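Side-chain contact in protein-glutamine gamma-glutamyltransferase (Pseudomonas aeruginosa PAO1, PDB 6G49), which shows transglutaminase activity in vitro, joining protein glutamine to lysine side chains, and is critical for viability of the bacterium, perhaps through a cell-wall function: residues Q210-H214 against E215-Y219. Numbering follows the deposited sequence.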
ATOM      1  N   GLN A 210      16.477   7.111  -0.456  1.00 25.71           N
ATOM      2  CA  GLN A 210      17.695   7.378  -1.189  0.59 26.32           C
ATOM      3  C   GLN A 210      18.501   6.096  -1.413  1.00 25.67           C
ATOM      4  O   GLN A 210      19.198   5.924  -2.449  1.00 25.44           O
ATOM      5  CB  GLN A 210      18.525   8.429  -0.443  0.59 27.65           C
ATOM      6  CG  GLN A 210      18.167   9.857  -0.819  0.59 28.21           C
ATOM      7  CD  GLN A 210      19.212  10.757  -0.207  0.59 41.54           C
ATOM      8  OE1 GLN A 210      20.172  11.177  -0.867  0.59 51.14           O
ATOM      9  NE2 GLN A 210      19.094  10.957   1.092  0.59 50.73           N
ATOM     10  N   ARG A 211      18.452   5.150  -0.477  1.00 23.97           N
ATOM     11  CA  ARG A 211      19.192   3.904  -0.649  1.00 24.60           C
ATOM     12  C   ARG A 211      18.640   3.134  -1.858  1.00 26.24           C
ATOM     13  O   ARG A 211      19.366   2.523  -2.661  1.00 24.80           O
ATOM     14  CB  ARG A 211      19.167   3.012   0.597  1.00 28.49           C
ATOM     15  CG  ARG A 211      19.956   3.569   1.764  1.00 32.29           C
ATOM     16  CD  ARG A 211      19.789   2.604   2.917  1.00 35.74           C
ATOM     17  NE  ARG A 211      20.346   1.285   2.649  1.00 35.96           N
ATOM     18  CZ  ARG A 211      21.605   0.954   2.929  1.00 37.68           C
ATOM     19  NH1 ARG A 211      22.417   1.852   3.470  1.00 33.59           N
ATOM     20  NH2 ARG A 211      22.038  -0.250   2.647  1.00 31.67           N
ATOM     21  N   PHE A 212      17.316   3.124  -2.011  1.00 22.27           N
ATOM     22  CA  PHE A 212      16.753   2.442  -3.120  1.00 22.92           C
ATOM     23  C   PHE A 212      17.100   3.174  -4.432  1.00 26.49           C
ATOM     24  O   PHE A 212      17.231   2.561  -5.476  1.00 27.83           O
ATOM     25  CB  PHE A 212      15.226   2.319  -2.977  1.00 22.19           C
ATOM     26  CG  PHE A 212      14.756   1.413  -1.861  1.00 22.18           C
ATOM     27  CD1 PHE A 212      15.101   0.076  -1.822  1.00 23.00           C
ATOM     28  CD2 PHE A 212      13.974   1.922  -0.832  1.00 21.10           C
ATOM     29  CE1 PHE A 212      14.660  -0.760  -0.816  1.00 25.62           C
ATOM     30  CE2 PHE A 212      13.519   1.083   0.170  1.00 23.62           C
ATOM     31  CZ  PHE A 212      13.863  -0.252   0.182  1.00 22.95           C
ATOM     32  N   ASN A 213      17.145   4.495  -4.357  1.00 23.59           N
ATOM     33  CA  ASN A 213      17.389   5.295  -5.549  1.00 24.65           C
ATOM     34  C   ASN A 213      18.837   5.103  -6.039  1.00 26.17           C
ATOM     35  O   ASN A 213      19.060   4.919  -7.225  1.00 27.40           O
ATOM     36  CB  ASN A 213      17.089   6.756  -5.286  1.00 28.66           C
ATOM     37  CG  ASN A 213      17.122   7.585  -6.562  1.00 31.67           C
ATOM     38  OD1 ASN A 213      16.494   7.223  -7.564  1.00 42.26           O
ATOM     39  ND2 ASN A 213      17.767   8.725  -6.476  1.00 38.72           N
ATOM     40  N   HIS A 214      19.808   5.076  -5.144  1.00 23.45           N
ATOM     41  CA  HIS A 214      21.248   5.067  -5.549  1.00 25.91           C
ATOM     42  C   HIS A 214      21.858   3.673  -5.751  1.00 31.96           C
ATOM     43  O   HIS A 214      22.875   3.552  -6.451  1.00 33.05           O
ATOM     44  CB  HIS A 214      22.024   5.830  -4.493  1.00 27.70           C
ATOM     45  CG  HIS A 214      21.687   7.282  -4.514  1.00 35.37           C
ATOM     46  ND1 HIS A 214      21.783   8.075  -3.398  1.00 47.43           N
ATOM     47  CD2 HIS A 214      21.263   8.090  -5.506  1.00 45.65           C
ATOM     48  CE1 HIS A 214      21.429   9.304  -3.705  1.00 39.87           C
ATOM     49  NE2 HIS A 214      21.079   9.338  -4.975  1.00 45.16           N
ATOM     50  N   GLU A 215      21.340   2.637  -5.081  1.00 26.99           N
ATOM     51  CA  GLU A 215      21.891   1.313  -5.151  1.00 24.42           C
ATOM     52  C   GLU A 215      21.267   0.613  -6.333  1.00 23.30           C
ATOM     53  O   GLU A 215      20.221   1.056  -6.805  1.00 26.07           O
ATOM     54  CB  GLU A 215      21.713   0.569  -3.834  1.00 26.35           C
ATOM     55  CG  GLU A 215      22.419   1.258  -2.699  1.00 26.13           C
ATOM     56  CD  GLU A 215      22.098   0.630  -1.360  1.00 42.34           C
ATOM     57  OE1 GLU A 215      21.723  -0.576  -1.353  1.00 32.06           O
ATOM     58  OE2 GLU A 215      22.205   1.336  -0.335  1.00 42.59           O
ATOM     59  N   PRO A 216      21.928  -0.446  -6.848  1.00 24.44           N
ATOM     60  CA  PRO A 216      21.496  -1.092  -8.081  1.00 29.45           C
ATOM     61  C   PRO A 216      20.338  -2.087  -7.879  1.00 27.80           C
ATOM     62  O   PRO A 216      20.414  -3.263  -8.238  1.00 28.99           O
ATOM     63  CB  PRO A 216      22.795  -1.758  -8.563  1.00 28.25           C
ATOM     64  CG  PRO A 216      23.498  -2.120  -7.279  1.00 29.70           C
ATOM     65  CD  PRO A 216      23.207  -0.974  -6.345  1.00 27.68           C
ATOM     66  N   PHE A 217      19.217  -1.531  -7.401  1.00 25.38           N
ATOM     67  CA  PHE A 217      17.993  -2.321  -7.218  1.00 22.26           C
ATOM     68  C   PHE A 217      17.329  -2.544  -8.572  1.00 25.93           C
ATOM     69  O   PHE A 217      17.265  -1.669  -9.455  1.00 27.62           O
ATOM     70  CB  PHE A 217      17.067  -1.570  -6.246  1.00 21.43           C
ATOM     71  CG  PHE A 217      17.422  -1.761  -4.796  1.00 20.92           C
ATOM     72  CD1 PHE A 217      16.914  -2.858  -4.088  1.00 24.34           C
ATOM     73  CD2 PHE A 217      18.221  -0.861  -4.123  1.00 20.95           C
ATOM     74  CE1 PHE A 217      17.243  -3.061  -2.761  1.00 21.98           C
ATOM     75  CE2 PHE A 217      18.572  -1.072  -2.808  1.00 23.49           C
ATOM     76  CZ  PHE A 217      18.076  -2.185  -2.123  1.00 24.48           C
ATOM     77  N   ALA A 218      16.764  -3.725  -8.706  1.00 22.43           N
ATOM     78  CA  ALA A 218      16.000  -4.195  -9.811  1.00 22.49           C
ATOM     79  C   ALA A 218      14.548  -4.382  -9.379  1.00 25.02           C
ATOM     80  O   ALA A 218      14.252  -4.973  -8.283  1.00 23.23           O
ATOM     81  CB  ALA A 218      16.566  -5.495 -10.340  1.00 25.57           C
ATOM     82  N   TYR A 219      13.647  -3.995 -10.279  1.00 22.91           N
ATOM     83  CA  TYR A 219      12.203  -4.170 -10.147  1.00 23.81           C
ATOM     84  C   TYR A 219      11.846  -5.233 -11.191  1.00 25.93           C
ATOM     85  O   TYR A 219      11.968  -4.996 -12.371  1.00 25.80           O
ATOM     86  CB  TYR A 219      11.461  -2.881 -10.434  1.00 21.48           C
ATOM     87  CG  TYR A 219      10.051  -2.914  -9.923  1.00 24.07           C
ATOM     88  CD1 TYR A 219       9.808  -3.053  -8.579  1.00 26.81           C
ATOM     89  CD2 TYR A 219       8.972  -2.826 -10.778  1.00 26.83           C
ATOM     90  CE1 TYR A 219       8.532  -3.097  -8.089  1.00 30.05           C
ATOM     91  CE2 TYR A 219       7.682  -2.869 -10.294  1.00 25.47           C
ATOM     92  CZ  TYR A 219       7.477  -3.002  -8.942  1.00 27.38           C
ATOM     93  OH  TYR A 219       6.215  -3.047  -8.420  1.00 29.48           O
TER
HETATM   94  O   HOH W   1      20.280  -1.553   0.842  1.00 32.33           O
HETATM   95  O   HOH W   2      18.430   2.593  -7.825  0.50 23.50           O
HETATM   96  O   HOH W   3      20.063   2.925  -8.970  1.00 32.90           O
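Glu215 turns back on Arg211 as the chain leaves helix 201-214. Its amide N still donates to Arg211 O (3.1 Å), a last bond of helical spacing, although Glu215 itself has left helical backbone angles. With CG beside its backbone N (chi1 -61°) and the rest of the chain extended, the carboxylate is carried back along the helix to the guanidinium. OE2 settles over the centre of the guanidinium face, 3.3 Å from CZ of Arg211, and the two planar groups stand nearly perpendicular, 85° apart. No N-H points at OE2, so this salt bridge works by charge alone. A water links the pair instead, accepting from Arg211 NH2 and donating to Glu215 OE1, while OE1 also forms a salt bridge with Arg239 NE; a carboxylate suits a place between two arginines.

Pro216 follows at the centre of an inverse gamma turn, closed by a weak bond from Phe217 N to Glu215 O; its ring-restricted phi fits this tight bend. The turn brings Phe217 back toward the helix, where its ring receives the edge of Phe212 in a T-shaped pair, centroids 5.0 Å apart and planes at 67°. CD1 of Phe212 stands over the ring centre, 3.7 Å from CZ of Phe217. Aromatic side chains suit this place: Phe234 touches both, and Tyr246 packs edge-to-face with the buried Phe212. Ala218 and Tyr219 then form a short strand parallel to 240-241; the latter runs into helix 243-256, which begins at Cys243, the probable nucleophile: a helix-turn-strand connection within the transglutaminase-like core of this periplasmic domain.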